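Local coordinates for dihydrodipicolinate reductase N-terminus domain-containing protein (Mycobacterium smegmatis, PDB 6IAQ) that binds NADP and, as a member of a family of native amine dehydrogenases, probably catalyses the NADP-dependent reductive amination of ketones, at residues 285-288 / 292-295; 142-147 / 295-300; 255-260 / 265-270. All coordinates share one frame; numbering follows the deposited sequence.

Contact 1: 285-288 / 292-295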
loop_
_atom_site.group_PDB
_atom_site.type_symbol
_atom_site.label_atom_id
_atom_site.label_comp_id
_atom_site.label_asym_id
_atom_site.label_seq_id
_atom_site.Cartn_x
_atom_site.Cartn_y
_atom_site.Cartn_z
ATOM N N TRP A 285 -0.263 5.056 -11.892
ATOM C CA TRP A 285 -1.333 5.841 -11.238
ATOM C C TRP A 285 -0.817 7.244 -10.904
ATOM O O TRP A 285 0.325 7.395 -10.442
ATOM C CB TRP A 285 -1.850 5.146 -9.990
ATOM C CG TRP A 285 -2.585 3.892 -10.324
ATOM C CD1 TRP A 285 -2.035 2.718 -10.737
ATOM C CD2 TRP A 285 -4.005 3.699 -10.308
ATOM N NE1 TRP A 285 -3.027 1.786 -10.905
ATOM C CE2 TRP A 285 -4.244 2.367 -10.703
ATOM C CE3 TRP A 285 -5.099 4.505 -9.991
ATOM C CZ2 TRP A 285 -5.533 1.827 -10.796
ATOM C CZ3 TRP A 285 -6.368 3.982 -10.101
ATOM C CH2 TRP A 285 -6.579 2.655 -10.491
ATOM N N THR A 286 -1.656 8.224 -11.175
ATOM C CA THR A 286 -1.409 9.649 -10.854
ATOM C C THR A 286 -2.551 10.119 -9.969
ATOM O O THR A 286 -3.705 9.788 -10.258
ATOM C CB THR A 286 -1.326 10.481 -12.131
ATOM O OG1 THR A 286 -0.260 9.960 -12.923
ATOM C CG2 THR A 286 -1.140 11.953 -11.847
ATOM N N ILE A 287 -2.208 10.857 -8.923
ATOM C CA ILE A 287 -3.190 11.676 -8.159
ATOM C C ILE A 287 -2.878 13.147 -8.420
ATOM O O ILE A 287 -1.742 13.567 -8.154
ATOM C CB ILE A 287 -3.157 11.315 -6.677
ATOM C CG1 ILE A 287 -3.451 9.825 -6.485
ATOM C CG2 ILE A 287 -4.127 12.182 -5.896
ATOM C CD1 ILE A 287 -3.355 9.373 -5.043
ATOM N N GLU A 288 -3.833 13.864 -9.003
ATOM C CA GLU A 288 -3.775 15.342 -9.160
ATOM C C GLU A 288 -4.488 15.956 -7.961
ATOM O O GLU A 288 -5.645 15.582 -7.677
ATOM C CB GLU A 288 -4.391 15.781 -10.488
ATOM C CG GLU A 288 -3.618 15.243 -11.681
ATOM C CD GLU A 288 -4.319 15.425 -13.015
ATOM O OE1 GLU A 288 -3.628 15.549 -14.027
ATOM O OE2 GLU A 288 -5.555 15.419 -13.041
ATOM N N ASN A 292 0.554 16.581 -5.962
ATOM C CA ASN A 292 0.501 15.616 -7.096
ATOM C C ASN A 292 1.342 14.390 -6.726
ATOM O O ASN A 292 2.482 14.568 -6.222
ATOM C CB ASN A 292 0.974 16.203 -8.422
ATOM C CG ASN A 292 0.080 17.339 -8.896
ATOM O OD1 ASN A 292 -1.132 17.334 -8.663
ATOM N ND2 ASN A 292 0.680 18.343 -9.525
ATOM N N LEU A 293 0.799 13.192 -6.966
ATOM C CA LEU A 293 1.462 11.921 -6.591
ATOM C C LEU A 293 1.521 11.010 -7.802
ATOM O O LEU A 293 0.658 11.134 -8.705
ATOM C CB LEU A 293 0.691 11.257 -5.459
ATOM C CG LEU A 293 0.706 12.015 -4.147
ATOM C CD1 LEU A 293 -0.536 11.696 -3.340
ATOM C CD2 LEU A 293 1.977 11.720 -3.361
ATOM N N PHE A 294 2.532 10.148 -7.811
ATOM C CA PHE A 294 2.772 9.155 -8.889
ATOM C C PHE A 294 3.125 7.803 -8.268
ATOM O O PHE A 294 3.833 7.744 -7.240
ATOM C CB PHE A 294 3.892 9.642 -9.804
ATOM C CG PHE A 294 4.112 8.744 -10.990
ATOM C CD1 PHE A 294 3.184 8.689 -12.024
ATOM C CD2 PHE A 294 5.225 7.933 -11.062
ATOM C CE1 PHE A 294 3.370 7.842 -13.112
ATOM C CE2 PHE A 294 5.411 7.081 -12.148
ATOM C CZ PHE A 294 4.497 7.052 -13.179
ATOM N N LEU A 295 2.665 6.737 -8.907
ATOM C CA LEU A 295 3.027 5.340 -8.552
ATOM C C LEU A 295 3.166 4.554 -9.851
ATOM O O LEU A 295 2.306 4.665 -10.742
ATOM C CB LEU A 295 1.974 4.726 -7.636
ATOM C CG LEU A 295 2.250 3.297 -7.146
ATOM C CD1 LEU A 295 1.882 3.153 -5.672
ATOM C CD2 LEU A 295 1.457 2.264 -7.928
#

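Contact 2: 142-147 / 295-300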
loop_
_atom_site.group_PDB
_atom_site.type_symbol
_atom_site.label_atom_id
_atom_site.label_comp_id
_atom_site.label_asym_id
_atom_site.label_seq_id
_atom_site.Cartn_x
_atom_site.Cartn_y
_atom_site.Cartn_z
ATOM N N ASP A 142 -6.434 -6.657 -6.292
ATOM C CA ASP A 142 -6.575 -6.533 -4.813
ATOM C C ASP A 142 -5.582 -5.459 -4.293
ATOM O O ASP A 142 -6.016 -4.481 -3.683
ATOM C CB ASP A 142 -6.367 -7.907 -4.189
ATOM C CG ASP A 142 -6.509 -8.037 -2.690
ATOM O OD1 ASP A 142 -6.277 -7.033 -1.969
ATOM O OD2 ASP A 142 -6.817 -9.186 -2.248
ATOM N N THR A 143 -4.296 -5.658 -4.527
ATOM C CA THR A 143 -3.227 -4.699 -4.165
ATOM C C THR A 143 -3.102 -3.605 -5.228
ATOM O O THR A 143 -3.195 -2.414 -4.870
ATOM C CB THR A 143 -1.900 -5.412 -3.936
ATOM O OG1 THR A 143 -2.054 -6.350 -2.895
ATOM C CG2 THR A 143 -0.806 -4.445 -3.568
ATOM N N PHE A 144 -2.895 -3.955 -6.500
ATOM C CA PHE A 144 -2.312 -3.009 -7.499
ATOM C C PHE A 144 -3.332 -2.001 -8.006
ATOM O O PHE A 144 -2.895 -0.935 -8.454
ATOM C CB PHE A 144 -1.635 -3.791 -8.619
ATOM C CG PHE A 144 -0.416 -4.525 -8.126
ATOM C CD1 PHE A 144 0.765 -3.843 -7.864
ATOM C CD2 PHE A 144 -0.475 -5.883 -7.848
ATOM C CE1 PHE A 144 1.875 -4.531 -7.392
ATOM C CE2 PHE A 144 0.621 -6.556 -7.345
ATOM C CZ PHE A 144 1.798 -5.878 -7.098
ATOM N N TRP A 145 -4.636 -2.287 -7.914
ATOM C CA TRP A 145 -5.673 -1.349 -8.410
ATOM C C TRP A 145 -6.565 -0.845 -7.267
ATOM O O TRP A 145 -7.279 0.140 -7.515
ATOM C CB TRP A 145 -6.505 -1.946 -9.551
ATOM C CG TRP A 145 -5.736 -2.294 -10.781
ATOM C CD1 TRP A 145 -4.489 -1.857 -11.128
ATOM C CD2 TRP A 145 -6.178 -3.132 -11.857
ATOM N NE1 TRP A 145 -4.125 -2.366 -12.346
ATOM C CE2 TRP A 145 -5.130 -3.179 -12.807
ATOM C CE3 TRP A 145 -7.319 -3.917 -12.074
ATOM C CZ2 TRP A 145 -5.195 -3.971 -13.956
ATOM C CZ3 TRP A 145 -7.409 -4.656 -13.242
ATOM C CH2 TRP A 145 -6.354 -4.698 -14.161
ATOM N N VAL A 146 -6.543 -1.465 -6.088
ATOM C CA VAL A 146 -7.446 -1.052 -4.980
ATOM C C VAL A 146 -6.650 -0.653 -3.736
ATOM O O VAL A 146 -6.573 0.565 -3.476
ATOM C CB VAL A 146 -8.495 -2.133 -4.674
ATOM C CG1 VAL A 146 -9.397 -1.709 -3.524
ATOM C CG2 VAL A 146 -9.292 -2.521 -5.914
ATOM N N ASN A 147 -6.101 -1.600 -2.970
ATOM C CA ASN A 147 -5.564 -1.323 -1.618
ATOM C C ASN A 147 -4.306 -0.402 -1.670
ATOM O O ASN A 147 -4.173 0.478 -0.776
ATOM C CB ASN A 147 -5.307 -2.608 -0.843
ATOM C CG ASN A 147 -6.613 -3.221 -0.325
ATOM O OD1 ASN A 147 -7.283 -2.615 0.487
ATOM N ND2 ASN A 147 -7.024 -4.386 -0.804
ATOM N N LEU A 295 2.665 6.737 -8.907
ATOM C CA LEU A 295 3.027 5.340 -8.552
ATOM C C LEU A 295 3.166 4.554 -9.851
ATOM O O LEU A 295 2.306 4.665 -10.742
ATOM C CB LEU A 295 1.974 4.726 -7.636
ATOM C CG LEU A 295 2.250 3.297 -7.146
ATOM C CD1 LEU A 295 1.882 3.153 -5.672
ATOM C CD2 LEU A 295 1.457 2.264 -7.928
ATOM N N SER A 296 4.250 3.800 -9.950
ATOM C CA SER A 296 4.530 2.876 -11.070
ATOM C C SER A 296 5.089 1.582 -10.478
ATOM O O SER A 296 5.824 1.645 -9.459
ATOM C CB SER A 296 5.478 3.532 -12.057
ATOM O OG SER A 296 6.124 2.576 -12.857
ATOM N N ASN A 297 4.822 0.460 -11.130
ATOM C CA ASN A 297 5.335 -0.857 -10.680
ATOM C C ASN A 297 6.214 -1.457 -11.775
ATOM O O ASN A 297 6.383 -2.688 -11.759
ATOM C CB ASN A 297 4.178 -1.748 -10.216
ATOM C CG ASN A 297 3.522 -1.262 -8.941
ATOM O OD1 ASN A 297 4.121 -1.260 -7.851
ATOM N ND2 ASN A 297 2.300 -0.828 -9.072
ATOM N N GLY A 298 6.762 -0.633 -12.672
ATOM C CA GLY A 298 7.628 -1.128 -13.753
ATOM C C GLY A 298 6.916 -2.194 -14.563
ATOM O O GLY A 298 5.727 -2.012 -14.816
ATOM N N THR A 299 7.607 -3.249 -14.991
ATOM C CA THR A 299 6.971 -4.382 -15.740
ATOM C C THR A 299 6.346 -5.299 -14.700
ATOM O O THR A 299 6.996 -6.229 -14.244
ATOM C CB THR A 299 7.945 -5.059 -16.703
ATOM O OG1 THR A 299 8.367 -4.025 -17.581
ATOM C CG2 THR A 299 7.276 -6.139 -17.517
ATOM N N VAL A 300 5.145 -4.944 -14.258
ATOM C CA VAL A 300 4.493 -5.563 -13.075
ATOM C C VAL A 300 4.142 -7.010 -13.401
ATOM O O VAL A 300 3.664 -7.303 -14.502
ATOM C CB VAL A 300 3.270 -4.725 -12.661
ATOM C CG1 VAL A 300 2.205 -4.659 -13.746
ATOM C CG2 VAL A 300 2.701 -5.220 -11.350
#

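Contact 3: 255-260 / 265-270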
loop_
_atom_site.group_PDB
_atom_site.type_symbol
_atom_site.label_atom_id
_atom_site.label_comp_id
_atom_site.label_asym_id
_atom_site.label_seq_id
_atom_site.Cartn_x
_atom_site.Cartn_y
_atom_site.Cartn_z
ATOM N N ILE A 255 -12.081 2.483 -20.726
ATOM C CA ILE A 255 -11.870 3.664 -19.849
ATOM C C ILE A 255 -13.157 3.874 -19.062
ATOM O O ILE A 255 -14.229 3.886 -19.667
ATOM C CB ILE A 255 -11.414 4.908 -20.640
ATOM C CG1 ILE A 255 -11.150 6.085 -19.701
ATOM C CG2 ILE A 255 -12.396 5.264 -21.723
ATOM C CD1 ILE A 255 -10.154 7.091 -20.267
ATOM N N ASP A 256 -13.038 3.886 -17.749
ATOM C CA ASP A 256 -14.137 4.055 -16.785
ATOM C C ASP A 256 -13.857 5.310 -15.975
ATOM O O ASP A 256 -12.682 5.580 -15.664
ATOM C CB ASP A 256 -14.289 2.820 -15.893
ATOM C CG ASP A 256 -14.849 1.663 -16.687
ATOM O OD1 ASP A 256 -16.061 1.740 -17.038
ATOM O OD2 ASP A 256 -14.064 0.760 -17.028
ATOM N N ARG A 257 -14.916 6.027 -15.632
ATOM C CA ARG A 257 -14.832 7.312 -14.907
ATOM C C ARG A 257 -16.001 7.428 -13.950
ATOM O O ARG A 257 -17.155 7.192 -14.372
ATOM C CB ARG A 257 -14.857 8.460 -15.914
ATOM C CG ARG A 257 -14.807 9.851 -15.302
ATOM C CD ARG A 257 -14.953 10.833 -16.448
ATOM N NE ARG A 257 -14.032 11.938 -16.327
ATOM C CZ ARG A 257 -14.295 13.081 -15.703
ATOM N NH1 ARG A 257 -15.476 13.298 -15.153
ATOM N NH2 ARG A 257 -13.372 14.023 -15.643
ATOM N N ILE A 258 -15.703 7.767 -12.702
ATOM C CA ILE A 258 -16.724 8.063 -11.671
ATOM C C ILE A 258 -16.415 9.435 -11.082
ATOM O O ILE A 258 -15.314 9.610 -10.515
ATOM C CB ILE A 258 -16.771 6.962 -10.607
ATOM C CG1 ILE A 258 -17.073 5.594 -11.238
ATOM C CG2 ILE A 258 -17.762 7.348 -9.518
ATOM C CD1 ILE A 258 -17.256 4.482 -10.226
ATOM N N GLU A 259 -17.361 10.365 -11.218
ATOM C CA GLU A 259 -17.339 11.661 -10.495
ATOM C C GLU A 259 -18.094 11.490 -9.191
ATOM O O GLU A 259 -19.147 10.836 -9.206
ATOM C CB GLU A 259 -17.981 12.758 -11.326
ATOM C CG GLU A 259 -17.388 12.857 -12.702
ATOM C CD GLU A 259 -17.934 14.037 -13.492
ATOM O OE1 GLU A 259 -18.696 14.846 -12.906
ATOM O OE2 GLU A 259 -17.617 14.123 -14.693
ATOM N N THR A 260 -17.568 12.046 -8.112
ATOM C CA THR A 260 -18.237 12.021 -6.796
ATOM C C THR A 260 -18.882 13.381 -6.541
ATOM O O THR A 260 -18.387 14.393 -7.085
ATOM C CB THR A 260 -17.247 11.623 -5.698
ATOM O OG1 THR A 260 -16.259 12.652 -5.588
ATOM C CG2 THR A 260 -16.610 10.282 -5.987
ATOM N N VAL A 265 -12.603 12.898 -8.633
ATOM C CA VAL A 265 -12.937 12.140 -9.864
ATOM C C VAL A 265 -11.963 10.972 -9.965
ATOM O O VAL A 265 -10.744 11.175 -9.737
ATOM C CB VAL A 265 -12.841 13.052 -11.093
ATOM C CG1 VAL A 265 -13.049 12.275 -12.379
ATOM C CG2 VAL A 265 -13.806 14.234 -10.975
ATOM N N PHE A 266 -12.480 9.800 -10.318
ATOM C CA PHE A 266 -11.688 8.571 -10.528
ATOM C C PHE A 266 -11.776 8.174 -11.988
ATOM O O PHE A 266 -12.904 8.158 -12.548
ATOM C CB PHE A 266 -12.214 7.456 -9.635
ATOM C CG PHE A 266 -12.132 7.766 -8.173
ATOM C CD1 PHE A 266 -13.087 8.563 -7.567
ATOM C CD2 PHE A 266 -11.089 7.277 -7.411
ATOM C CE1 PHE A 266 -12.994 8.867 -6.223
ATOM C CE2 PHE A 266 -11.019 7.564 -6.059
ATOM C CZ PHE A 266 -11.986 8.338 -5.463
ATOM N N GLU A 267 -10.637 7.820 -12.575
ATOM C CA GLU A 267 -10.569 7.396 -13.992
ATOM C C GLU A 267 -9.569 6.251 -14.122
ATOM O O GLU A 267 -8.473 6.332 -13.541
ATOM C CB GLU A 267 -10.225 8.580 -14.894
ATOM C CG GLU A 267 -10.448 8.279 -16.358
ATOM C CD GLU A 267 -10.474 9.485 -17.284
ATOM O OE1 GLU A 267 -11.512 10.171 -17.358
ATOM O OE2 GLU A 267 -9.459 9.736 -17.916
ATOM N N PHE A 268 -9.935 5.216 -14.874
ATOM C CA PHE A 268 -9.097 4.001 -15.038
ATOM C C PHE A 268 -9.197 3.495 -16.471
ATOM O O PHE A 268 -10.290 3.140 -16.939
ATOM C CB PHE A 268 -9.503 2.964 -13.985
ATOM C CG PHE A 268 -8.733 1.671 -14.062
ATOM C CD1 PHE A 268 -7.347 1.670 -13.971
ATOM C CD2 PHE A 268 -9.389 0.457 -14.127
ATOM C CE1 PHE A 268 -6.631 0.486 -14.019
ATOM C CE2 PHE A 268 -8.679 -0.729 -14.193
ATOM C CZ PHE A 268 -7.303 -0.718 -14.124
ATOM N N GLU A 269 -8.059 3.440 -17.147
ATOM C CA GLU A 269 -7.949 2.891 -18.509
ATOM C C GLU A 269 -7.185 1.569 -18.418
ATOM O O GLU A 269 -6.073 1.541 -17.811
ATOM C CB GLU A 269 -7.242 3.896 -19.410
ATOM C CG GLU A 269 -6.924 3.361 -20.781
ATOM C CD GLU A 269 -6.211 4.371 -21.663
ATOM O OE1 GLU A 269 -5.221 4.926 -21.223
ATOM O OE2 GLU A 269 -6.681 4.621 -22.770
ATOM N N MET A 270 -7.775 0.511 -18.987
ATOM C CA MET A 270 -7.232 -0.857 -18.899
ATOM C C MET A 270 -7.273 -1.503 -20.273
ATOM O O MET A 270 -8.345 -1.566 -20.888
ATOM C CB MET A 270 -8.032 -1.675 -17.874
ATOM C CG MET A 270 -7.420 -3.016 -17.578
ATOM S SD MET A 270 -8.704 -4.177 -17.024
ATOM C CE MET A 270 -9.419 -4.505 -18.633
HETATM O O HOH W 1 -11.370 0.504 -17.215
#

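Contact 1: 285-288 / 292-295
The carbonyl oxygen of Ile287 is gripped twice: the amide N of Leu293 donates to it at 2.8 Å, in the carbonyl plane, and the CA of Asn292 adds a CA-H...O contact at 3.2 Å. In return Ile287 N binds Leu293 O at 2.9 Å, its donor standing 38° out of the carbonyl plane. Two residues along, Trp285 and Leu295 form a second reciprocal pair, whose shorter and nearly straight bond runs from Trp285 N to Leu295 O (2.8 Å). Together these pairs make an antiparallel beta hairpin of strands 282-288 and 293-296, the latter forming an edge of the mixed sheet of the C-terminal domain within this chain. Between them Thr286 and Phe294 form a non-hydrogen-bonded pair. The Phe294 ring, its CG set beside the carbonyl carbon (chi1 -175°), stays on the face it shares with Thr286, whose OG1 meets it edge-on, in its plane, 3.8 Å from Phe294 CD1. On the opposite face of the hairpin Ile287 and Leu293 lie alongside each other and point the same way, their CD1 methyls 4.0 Å apart; Trp285 and Leu295 share this face, where Ile287 and Leu295 pack on helix 141-153. At the turn, Asn292 OD1 comes within 3.3 Å of Glu288 CA while accepting from Gly289 N, and the Glu288 carboxylate is engaged by Arg163 of the adjoining strand. The edge strand also meets the second subunit: Leu293 packs on Pro301 and Phe294 on Gly298 of that chain.

Contact 2: 142-147 / 295-300
Near the cofactor site and at the subunit interface, the ring of Phe144 on helix 141-153 meets Val300 over one face and Asn297 at its edge, both on the chain that leaves strand 293-296; the side chain of Phe144 is about 9 Å from the bound NADP. The CG2 methyl of Val300 sits 4.2 Å from the ring centroid of Phe144 and 15° off the normal, a CH-pi contact displaced toward CE1. That methyl reaches the ring because it is anti to the backbone N of Val300, which leaves CG1 in the crowded position between N and the carbonyl carbon (chi1 62°). Over the other face lies the CB of Thr143. Asn297 comes to the rim instead, with CG 3.9 Å from Phe144 CD1 and its amide plane turned 85° from the ring. No hydrogen bond links the two segments; ring packing and the CH-pi contact make up the interface. Helix 141-153 opens here with a wider pi-type turn, Asn147 N bonding to Asp142 O at 3.0 Å. The Asn147 amide ties the same turn, since ND2 donates to Asp142 OD1 at 3.0 Å and more weakly to Asp142 O. The other carboxylate oxygen of Asp142 is engaged by Arg313. Across the contact an ST turn, Gly298 N to Ser296 OG at 3.3 Å, and an inverse gamma turn centred on Thr299 lead the chain round to Val300. Tyr140 also lies nearly parallel to the Phe144 ring, and Thr155 of the second subunit packs against Phe144.

Contact 3: 255-260 / 265-270
Arg257 and Val265 cross so that the CG1 methyl of Val265 lies over the centre of the guanidinium face, 3.6 Å from Arg257 CZ. Glu267 approaches the same flat group at its edge: Arg257 NE donates to Glu267 OE1 at 3.2 Å in a salt bridge, and OE1 lies close to the guanidinium plane although the carboxylate plane itself is turned 58° from it. The arginine chain leaves its backbone with CG anti to N and then bends at chi3 (-137°), which brings NE round to that carboxylate. Glu259 also lies at the guanidinium edge and probably joins the network, though its exact placement is doubtful. The other oxygen of Glu267, OE2, lies 3.6 Å from Ile255 CD1, so this carboxylate spans an ionic and an apolar neighbour.

On the opposite face the Phe266 ring is met at its edge, with Ile258 O in its plane and Thr260 CG2 3.9 Å from Phe266 CE1. Asp256 sits beside Phe268, and a water bridges them, donating to Asp256 OD2 at 2.7 Å and to Phe268 O at 2.9 Å, while Thr202 and Thr224 hold the two carboxylate oxygens. This face packs on helix 203-215 through Asp256, Ile258 and Phe266. Beneath the side chains, Asp256 with Phe268 and Ile258 with Phe266 form reciprocal backbone pairs, Phe266 N to Ile258 O being short and straight at 2.8 Å. The whole is a beta hairpin of strands 249-260 and 265-273, with a face bearing the salt-bridge network beside Ile255 and Val265 and a face packed on helix 203-215, set within the mixed sheet of the C-terminal domain.

How the contacts relate
All three contacts belong to, or lean on, the mixed sheet. Contacts 1 and 3 are successive hairpins of it, both partly buried and ruled by backbone hydrogen bonds, whereas contact 2 is fully buried and relies on ring packing between a helix and the chain leaving the edge strand. Contact 3 adds a salt-bridge network and meets no other chain; contacts 1 and 2, which share Leu295, both reach the second subunit. Aromatic rings tie the three together: Trp285 of contact 1 packs on Phe268 of contact 3 and on Trp145 of contact 2, and Trp145 in turn meets Phe268 edge-to-face, so helix 141-153 joins both hairpins.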